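PDB 3CH0: glycerophosphodiester phosphodiesterase from Cytophaga hutchinsonii ATCC 33406, which is a member of the glycerophosphoryl diester phosphodiesterase family, whose fold belongs to the TIM-barrel class. Local coordinates for residues 71-74 against 80-83; 183-188 against 210-215; 193-198 against 204-209. All coordinates share one frame; numbering follows the deposited sequence. Where two conformers were deposited one is given.

Interaction 1: residues 71-74 against 80-83; sequences EDVT and NFNL
The ring of Phe81 meets Glu71 at its edge: the carboxylate carbon CD lies in the ring plane, and Glu71 OE1 comes to 3.6 Å from Phe81 CZ. The carboxylate is turned 73° from that plane, so it stands steeply to the ring rather than flat on it. Such an edge-on approach sets a carboxylate oxygen near the ring hydrogens, which is probably favourable electrostatically. Val73 meets the same ring obliquely. Its CG2 lies 4.0 Å from Phe81 CE2, and CG1 is 4.1 Å from both Phe81 CD2 and CE2, so both methyls of the valine reach the CD2-CE2 side of the ring. The contact is thus apolar at Val73 and passes to an exposed, polar margin at Glu71. There a water links the segments, donating to Glu71 OE1 at 3.0 Å and accepting from Asn80 ND2 at 3.0 Å. Phe81 is the centre of an inverse gamma turn; with CG beside the backbone N (chi1 -51°), the ring is carried toward Glu71 and Val73. Val68 of strand 67-68, the antiparallel partner of strand 71-72, touches Val73 and Phe81, while backbone bonding to Phe60 ties Phe81 to the loop preceding that two-stranded sheet; helix 88-91 follows in the chain.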
loop_
_atom_site.group_PDB
_atom_site.type_symbol
_atom_site.label_atom_id
_atom_site.label_comp_id
_atom_site.label_asym_id
_atom_site.label_seq_id
_atom_site.Cartn_x
_atom_site.Cartn_y
_atom_site.Cartn_z
ATOM N N GLU A 71 -20.282 -5.956 18.036
ATOM C CA GLU A 71 -20.195 -4.532 18.366
ATOM C C GLU A 71 -20.088 -3.605 17.140
ATOM O O GLU A 71 -19.282 -3.863 16.270
ATOM C CB GLU A 71 -18.939 -4.270 19.245
ATOM C CG GLU A 71 -18.817 -5.089 20.503
ATOM C CD GLU A 71 -17.557 -4.728 21.299
ATOM O OE1 GLU A 71 -17.308 -3.506 21.458
ATOM O OE2 GLU A 71 -16.874 -5.681 21.746
ATOM N N ASP A 72 -20.886 -2.553 17.105
ATOM C CA ASP A 72 -20.781 -1.445 16.158
ATOM C C ASP A 72 -19.365 -0.847 16.291
ATOM O O ASP A 72 -18.978 -0.420 17.372
ATOM C CB ASP A 72 -21.827 -0.386 16.506
ATOM C CG ASP A 72 -21.824 0.813 15.570
ATOM O OD1 ASP A 72 -21.131 0.825 14.526
ATOM O OD2 ASP A 72 -22.510 1.809 15.896
ATOM N N VAL A 73 -18.622 -0.808 15.183
ATOM C CA VAL A 73 -17.267 -0.231 15.159
ATOM C C VAL A 73 -17.322 1.278 14.930
ATOM O O VAL A 73 -17.807 1.760 13.907
ATOM C CB VAL A 73 -16.345 -0.893 14.115
ATOM C CG1 VAL A 73 -14.876 -0.328 14.359
ATOM C CG2 VAL A 73 -16.354 -2.390 14.209
ATOM N N THR A 74 -16.903 2.032 15.947
ATOM C CA THR A 74 -16.862 3.481 15.902
ATOM C C THR A 74 -15.414 3.975 16.140
ATOM O O THR A 74 -14.524 3.186 16.479
ATOM C CB THR A 74 -17.716 4.087 17.051
ATOM O OG1 THR A 74 -17.144 3.664 18.290
ATOM C CG2 THR A 74 -19.185 3.573 16.926
ATOM N N ASN A 80 -9.770 -1.002 19.912
ATOM C CA ASN A 80 -9.947 -2.240 20.683
ATOM C C ASN A 80 -9.804 -3.526 19.876
ATOM O O ASN A 80 -9.531 -4.592 20.436
ATOM C CB ASN A 80 -11.344 -2.302 21.345
ATOM C CG ASN A 80 -11.628 -1.146 22.257
ATOM O OD1 ASN A 80 -10.772 -0.304 22.538
ATOM N ND2 ASN A 80 -12.861 -1.098 22.736
ATOM N N PHE A 81 -10.081 -3.453 18.567
ATOM C CA PHE A 81 -10.174 -4.632 17.690
ATOM C C PHE A 81 -8.833 -4.782 16.989
ATOM O O PHE A 81 -8.680 -4.549 15.789
ATOM C CB PHE A 81 -11.332 -4.484 16.701
ATOM C CG PHE A 81 -12.626 -4.131 17.372
ATOM C CD1 PHE A 81 -13.132 -4.952 18.372
ATOM C CD2 PHE A 81 -13.298 -2.979 17.060
ATOM C CE1 PHE A 81 -14.317 -4.622 19.038
ATOM C CE2 PHE A 81 -14.502 -2.643 17.747
ATOM C CZ PHE A 81 -14.982 -3.490 18.727
ATOM N N ASN A 82 -7.880 -5.213 17.794
ATOM C CA ASN A 82 -6.454 -5.245 17.386
ATOM C C ASN A 82 -6.102 -6.540 16.711
ATOM O O ASN A 82 -6.145 -7.617 17.311
ATOM C CB ASN A 82 -5.623 -5.126 18.663
ATOM C CG ASN A 82 -4.110 -5.131 18.416
ATOM O OD1 ASN A 82 -3.644 -5.116 17.270
ATOM N ND2 ASN A 82 -3.339 -5.075 19.509
ATOM N N LEU A 83 -5.783 -6.469 15.419
ATOM C CA LEU A 83 -5.438 -7.652 14.658
ATOM C C LEU A 83 -4.278 -8.468 15.211
ATOM O O LEU A 83 -4.223 -9.673 15.108
ATOM C CB LEU A 83 -5.175 -7.326 13.165
ATOM C CG LEU A 83 -6.371 -7.154 12.223
ATOM C CD1 LEU A 83 -7.148 -5.893 12.513
ATOM C CD2 LEU A 83 -5.863 -7.251 10.784
HETATM O O HOH W 1 -14.501 -3.638 22.588
#

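Interaction 2: residues 183-188 against 210-215; sequences YMHSQY and LSFTPA. With EDO (1,2-ethanediol), chain F.
His185 and Phe212 are the residues whose backbones come nearest, with His185 CA 8.3 Å from Phe212 CA, one on the last turns of helix 178-187 and the other in an irregular loop. Their rings fill that gap with a face-to-face stack: the centroids are 3.8 Å apart and the planes differ by only 5°. Each CG sits over the middle of the other ring, and the side chains run past one another in opposite directions. Each CB consequently also covers a face, His185 CB lying 3.9 Å from the Phe212 centroid, close to the ring normal; the reciprocal CH-pi contact is more slanted, with Phe212 CB 3.4 Å from His185 NE2. Two different torsions produce this overlap: His185 extends with CG anti to its backbone N (chi1 179°), whereas Phe212 CG lies between its own N and carbonyl carbon (chi1 65°). Ser211 OG, in the plane of the Phe212 ring at its edge, is hydrogen-bonded to Glu182 of the same helix, a further tie. Phe212 also packs on Leu193 of strand 192-197. This surface contact joins an outer helix to the loop leading into strand 216-219, packing between successive beta-alpha units of a TIM-barrel-type fold.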
loop_
_atom_site.group_PDB
_atom_site.type_symbol
_atom_site.label_atom_id
_atom_site.label_comp_id
_atom_site.label_asym_id
_atom_site.label_seq_id
_atom_site.Cartn_x
_atom_site.Cartn_y
_atom_site.Cartn_z
ATOM N N TYR A 183 16.345 -2.031 7.847
ATOM C CA TYR A 183 16.393 -3.487 8.064
ATOM C C TYR A 183 16.314 -4.217 6.734
ATOM O O TYR A 183 17.091 -5.138 6.411
ATOM C CB TYR A 183 15.264 -3.935 8.982
ATOM C CG TYR A 183 15.302 -5.420 9.223
ATOM C CD1 TYR A 183 16.125 -5.939 10.187
ATOM C CD2 TYR A 183 14.579 -6.292 8.418
ATOM C CE1 TYR A 183 16.204 -7.302 10.414
ATOM C CE2 TYR A 183 14.618 -7.674 8.652
ATOM C CZ TYR A 183 15.456 -8.185 9.649
ATOM O OH TYR A 183 15.557 -9.541 9.908
HETATM N N MSE A 184 15.321 -3.847 5.923
HETATM C CA MSE A 184 15.182 -4.441 4.592
HETATM C C MSE A 184 16.407 -4.263 3.726
HETATM O O MSE A 184 16.870 -5.201 3.056
HETATM C CB MSE A 184 14.007 -3.822 3.831
HETATM C CG MSE A 184 12.639 -4.113 4.376
HETATM SE SE MSE A 184 12.136 -5.983 4.194
HETATM C CE MSE A 184 12.248 -6.117 2.288
ATOM N N HIS A 185 16.971 -3.063 3.732
ATOM C CA HIS A 185 18.118 -2.772 2.903
ATOM C C HIS A 185 19.317 -3.583 3.298
ATOM O O HIS A 185 20.063 -4.058 2.413
ATOM C CB HIS A 185 18.429 -1.311 3.018
ATOM C CG HIS A 185 19.613 -0.882 2.213
ATOM N ND1 HIS A 185 19.632 -0.877 0.838
ATOM C CD2 HIS A 185 20.819 -0.399 2.617
ATOM C CE1 HIS A 185 20.820 -0.440 0.424
ATOM N NE2 HIS A 185 21.538 -0.108 1.483
ATOM N N SER A 186 19.519 -3.786 4.597
ATOM C CA SER A 186 20.700 -4.552 5.015
ATOM C C SER A 186 20.516 -6.070 4.987
ATOM O O SER A 186 21.516 -6.786 4.784
ATOM C CB SER A 186 21.151 -4.137 6.390
ATOM O OG SER A 186 20.239 -4.562 7.366
ATOM N N GLN A 187 19.288 -6.572 5.220
ATOM C CA GLN A 187 19.034 -7.992 5.221
ATOM C C GLN A 187 18.600 -8.582 3.875
ATOM O O GLN A 187 18.922 -9.747 3.530
ATOM C CB GLN A 187 18.005 -8.346 6.290
ATOM C CG GLN A 187 18.417 -7.929 7.691
ATOM C CD GLN A 187 19.860 -8.348 8.038
ATOM O OE1 GLN A 187 20.210 -9.539 7.983
ATOM N NE2 GLN A 187 20.712 -7.365 8.316
ATOM N N TYR A 188 17.856 -7.784 3.112
ATOM C CA TYR A 188 17.248 -8.234 1.860
ATOM C C TYR A 188 17.459 -7.221 0.754
ATOM O O TYR A 188 16.514 -6.675 0.200
ATOM C CB TYR A 188 15.740 -8.506 2.068
ATOM C CG TYR A 188 15.464 -9.435 3.199
ATOM C CD1 TYR A 188 15.876 -10.780 3.155
ATOM C CD2 TYR A 188 14.820 -8.988 4.320
ATOM C CE1 TYR A 188 15.636 -11.645 4.207
ATOM C CE2 TYR A 188 14.574 -9.801 5.391
ATOM C CZ TYR A 188 14.972 -11.185 5.340
ATOM O OH TYR A 188 14.734 -11.969 6.446
ATOM N N LEU A 210 17.753 8.437 6.013
ATOM C CA LEU A 210 18.142 7.072 5.620
ATOM C C LEU A 210 19.633 7.039 5.343
ATOM O O LEU A 210 20.207 8.055 4.960
ATOM C CB LEU A 210 17.418 6.622 4.335
ATOM C CG LEU A 210 15.907 6.371 4.456
ATOM C CD1 LEU A 210 15.328 6.133 3.062
ATOM C CD2 LEU A 210 15.609 5.240 5.375
ATOM N N SER A 211 20.239 5.875 5.516
ATOM C CA SER A 211 21.661 5.679 5.245
ATOM C C SER A 211 21.995 5.314 3.792
ATOM O O SER A 211 23.166 5.112 3.440
ATOM C CB SER A 211 22.188 4.564 6.168
ATOM O OG SER A 211 21.746 3.283 5.701
ATOM N N PHE A 212 20.989 5.257 2.933
ATOM C CA PHE A 212 21.127 4.803 1.568
ATOM C C PHE A 212 20.038 5.485 0.763
ATOM O O PHE A 212 19.077 6.072 1.305
ATOM C CB PHE A 212 20.942 3.280 1.502
ATOM C CG PHE A 212 19.564 2.844 1.873
ATOM C CD1 PHE A 212 19.189 2.734 3.180
ATOM C CD2 PHE A 212 18.638 2.533 0.869
ATOM C CE1 PHE A 212 17.872 2.376 3.514
ATOM C CE2 PHE A 212 17.334 2.142 1.202
ATOM C CZ PHE A 212 16.976 2.066 2.522
ATOM N N THR A 213 20.171 5.373 -0.539
ATOM C CA THR A 213 19.213 5.964 -1.480
ATOM C C THR A 213 18.272 4.835 -1.909
ATOM O O THR A 213 18.693 3.876 -2.543
ATOM C CB THR A 213 19.921 6.544 -2.717
ATOM O OG1 THR A 213 20.841 7.540 -2.270
ATOM C CG2 THR A 213 18.913 7.172 -3.668
ATOM N N PRO A 214 16.969 4.967 -1.595
ATOM C CA PRO A 214 16.011 3.936 -1.977
ATOM C C PRO A 214 15.688 3.999 -3.471
ATOM O O PRO A 214 16.009 4.970 -4.165
ATOM C CB PRO A 214 14.759 4.320 -1.156
ATOM C CG PRO A 214 14.850 5.807 -1.052
ATOM C CD PRO A 214 16.351 6.095 -0.921
ATOM N N ALA A 215 15.027 2.962 -3.959
ATOM C CA ALA A 215 14.599 2.954 -5.342
ATOM C C ALA A 215 13.560 4.038 -5.730
ATOM O O ALA A 215 13.593 4.588 -6.854
ATOM C CB ALA A 215 14.054 1.582 -5.743
HETATM C C1 EDO F . 22.873 8.772 1.507
HETATM O O1 EDO F . 22.771 7.669 0.592
HETATM C C2 EDO F . 21.711 8.724 2.491
HETATM O O2 EDO F . 21.625 9.874 3.350
#

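Interaction 3: residues 193-198 against 204-209; sequences LSYLVE and KKQLEK. With EDO (1,2-ethanediol), chain R; EDO (1,2-ethanediol), chain D; EDO (1,2-ethanediol), chain F.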
loop_
_atom_site.group_PDB
_atom_site.type_symbol
_atom_site.label_atom_id
_atom_site.label_comp_id
_atom_site.label_asym_id
_atom_site.label_seq_id
_atom_site.Cartn_x
_atom_site.Cartn_y
_atom_site.Cartn_z
ATOM N N LEU A 193 13.055 -0.766 -2.499
ATOM C CA LEU A 193 12.371 -0.059 -1.430
ATOM C C LEU A 193 11.813 1.255 -1.920
ATOM O O LEU A 193 12.433 1.977 -2.715
ATOM C CB LEU A 193 13.322 0.150 -0.267
ATOM C CG LEU A 193 13.953 -1.093 0.329
ATOM C CD1 LEU A 193 14.876 -0.699 1.498
ATOM C CD2 LEU A 193 12.886 -2.094 0.805
ATOM N N SER A 194 10.651 1.608 -1.357
ATOM C CA SER A 194 10.069 2.884 -1.508
ATOM C C SER A 194 9.917 3.610 -0.163
ATOM O O SER A 194 9.361 3.072 0.823
ATOM C CB SER A 194 8.676 2.731 -2.135
ATOM O OG SER A 194 7.998 4.016 -2.149
ATOM N N TYR A 195 10.418 4.859 -0.133
ATOM C CA TYR A 195 10.390 5.668 1.028
ATOM C C TYR A 195 9.189 6.627 1.001
ATOM O O TYR A 195 9.088 7.533 0.177
ATOM C CB TYR A 195 11.695 6.495 1.006
ATOM C CG TYR A 195 11.929 7.487 2.091
ATOM C CD1 TYR A 195 11.477 7.269 3.392
ATOM C CD2 TYR A 195 12.776 8.563 1.857
ATOM C CE1 TYR A 195 11.776 8.175 4.420
ATOM C CE2 TYR A 195 13.086 9.457 2.842
ATOM C CZ TYR A 195 12.613 9.262 4.117
ATOM O OH TYR A 195 12.907 10.123 5.179
ATOM N N LEU A 196 8.248 6.326 1.885
ATOM C CA LEU A 196 7.053 7.111 2.062
ATOM C C LEU A 196 7.347 8.298 2.960
ATOM O O LEU A 196 7.927 8.156 4.037
ATOM C CB LEU A 196 5.922 6.294 2.672
ATOM C CG LEU A 196 5.331 5.217 1.790
ATOM C CD1 LEU A 196 4.454 4.203 2.552
ATOM C CD2 LEU A 196 4.511 5.919 0.695
ATOM N N VAL A 197 6.924 9.474 2.485
ATOM C CA VAL A 197 7.168 10.749 3.154
ATOM C C VAL A 197 5.891 11.556 3.214
ATOM O O VAL A 197 5.218 11.761 2.224
ATOM C CB VAL A 197 8.281 11.565 2.448
ATOM C CG1 VAL A 197 8.351 13.002 3.094
ATOM C CG2 VAL A 197 9.569 10.753 2.520
ATOM N N GLU A 198 5.577 12.030 4.412
ATOM C CA GLU A 198 4.403 12.930 4.581
ATOM C C GLU A 198 4.668 14.208 5.397
ATOM O O GLU A 198 3.724 14.928 5.670
ATOM C CB GLU A 198 3.207 12.165 5.158
ATOM C CG GLU A 198 3.352 11.704 6.534
ATOM C CD GLU A 198 2.104 10.992 7.036
ATOM O OE1 GLU A 198 1.045 11.050 6.355
ATOM O OE2 GLU A 198 2.220 10.383 8.119
ATOM N N LYS A 204 16.569 17.044 0.689
ATOM C CA LYS A 204 17.836 16.691 1.321
ATOM C C LYS A 204 17.635 16.248 2.760
ATOM O O LYS A 204 18.198 15.252 3.176
ATOM C CB LYS A 204 18.767 17.903 1.290
ATOM C CG LYS A 204 20.095 17.683 1.977
ATOM C CD LYS A 204 21.067 18.886 1.738
ATOM C CE LYS A 204 22.367 18.755 2.591
ATOM N N LYS A 205 16.826 16.982 3.520
ATOM C CA LYS A 205 16.590 16.624 4.922
ATOM C C LYS A 205 15.745 15.324 5.094
ATOM O O LYS A 205 15.859 14.635 6.117
ATOM C CB LYS A 205 15.957 17.772 5.719
ATOM C CG LYS A 205 16.870 18.975 5.993
ATOM C CD LYS A 205 17.950 18.683 7.024
ATOM C CE LYS A 205 18.702 19.969 7.418
ATOM N NZ LYS A 205 17.772 21.080 7.817
ATOM N N GLN A 206 14.889 15.020 4.122
ATOM C CA GLN A 206 14.156 13.754 4.158
ATOM C C GLN A 206 15.137 12.608 3.852
ATOM O O GLN A 206 15.099 11.593 4.505
ATOM C CB GLN A 206 12.980 13.730 3.158
ATOM C CG GLN A 206 11.883 14.777 3.457
ATOM C CD GLN A 206 11.161 14.591 4.789
ATOM O OE1 GLN A 206 11.490 13.721 5.592
ATOM N NE2 GLN A 206 10.104 15.346 4.982
ATOM N N LEU A 207 15.981 12.781 2.840
ATOM C CA LEU A 207 16.856 11.715 2.445
ATOM C C LEU A 207 17.948 11.453 3.472
ATOM O O LEU A 207 18.408 10.310 3.588
ATOM C CB LEU A 207 17.460 11.994 1.070
ATOM C CG LEU A 207 16.508 12.002 -0.130
ATOM C CD1 LEU A 207 17.157 12.428 -1.440
ATOM C CD2 LEU A 207 15.802 10.648 -0.290
ATOM N N GLU A 208 18.311 12.472 4.252
ATOM C CA GLU A 208 19.310 12.287 5.304
ATOM C C GLU A 208 18.831 11.403 6.451
ATOM O O GLU A 208 19.646 10.934 7.269
ATOM C CB GLU A 208 19.809 13.647 5.835
ATOM C CG GLU A 208 20.729 14.311 4.855
ATOM C CD GLU A 208 21.095 15.748 5.198
ATOM O OE1 GLU A 208 20.584 16.289 6.203
ATOM O OE2 GLU A 208 21.906 16.294 4.415
ATOM N N LYS A 209 17.527 11.116 6.491
ATOM C CA LYS A 209 16.944 10.224 7.493
ATOM C C LYS A 209 17.230 8.735 7.195
ATOM O O LYS A 209 17.013 7.895 8.081
ATOM C CB LYS A 209 15.435 10.458 7.608
ATOM C CG LYS A 209 15.136 11.896 8.017
ATOM C CD LYS A 209 13.653 12.207 8.006
ATOM C CE LYS A 209 13.419 13.688 8.315
ATOM N NZ LYS A 209 11.948 13.970 8.211
HETATM C C1 EDO R . 20.776 7.628 8.651
HETATM O O1 EDO R . 22.201 7.530 8.573
HETATM C C2 EDO R . 20.322 8.164 10.004
HETATM O O2 EDO R . 20.056 9.570 9.921
HETATM C C1 EDO D . 1.847 16.803 3.753
HETATM O O1 EDO D . 2.580 17.257 4.904
HETATM C C2 EDO D . 0.361 16.887 4.030
HETATM O O2 EDO D . -0.460 16.713 2.893
HETATM C C1 EDO F . 22.873 8.772 1.507
HETATM O O1 EDO F . 22.771 7.669 0.592
HETATM C C2 EDO F . 21.711 8.724 2.491
HETATM O O2 EDO F . 21.625 9.874 3.350
#
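Tyr195 reaches from strand 192-197 to helix 203-207, where its OH donates to Gln206 O at 2.7 Å. The C=O...donor angle is 128° and the hydroxyl stands 35° out of the carbonyl plane; Lys209 N reaches the same oxygen from the opposite face, at 3.2 Å. Two donors thus grip one main-chain acceptor. The carbonyl lies at the edge of the Tyr195 ring, as does Leu207 CD2, 4.3 Å from Tyr195 CD2. Val197 CG2 from the same strand covers the centre of one ring face. The other methyl, Val197 CG1, is anti to the backbone N (chi1 172°) and meets the Gln206 amide, 3.5 Å from NE2. Gln206 bends at chi2, and its amide has polar partners at both ends: NE2 bonds to Thr199 OG1, while OE1 accepts from Lys209 NZ at 2.7 Å. These bonds fix which way round the buried amide lies.

Packing is looser towards solvent, where exposed Lys209 gives little area to the contact. It crosses the tyrosine at about a right angle, with CB 3.5 Å from Tyr195 OH, then runs on extended to the glutamine. By this outer side a 1,2-ethanediol, probably from the crystallisation liquor, donates to Glu208 O at 3.0 Å; another meets Glu198 O just past the end of the strand, away from the lysine. Strand 192-197, helix 203-207 and parallel strand 216-219 form a beta-alpha-beta unit, and this contact is the strand-to-helix packing expected in the TIM-barrel class.

Overall arrangement
Interactions 2 and 3 form one continuous patch, their centres 11 Å apart, whereas interaction 1 is remote: its centre lies 35 Å from that of interaction 2 and 32 Å from that of interaction 3. Its nearest atoms are about 19 Å and 17 Å from theirs. Leu193 joins the neighbouring pair, with CD1 3.6 Å from Phe212 CZ and CD2 3.7 Å from Met184 CB. In sequence, interaction 3 falls wholly between the two segments of interaction 2. One 1,2-ethanediol borders both, near Leu210 and Thr213 on one side and Leu207 on the other. Interaction 1 instead belongs to the excursion around the small sheet of strands 67-68 and 71-72.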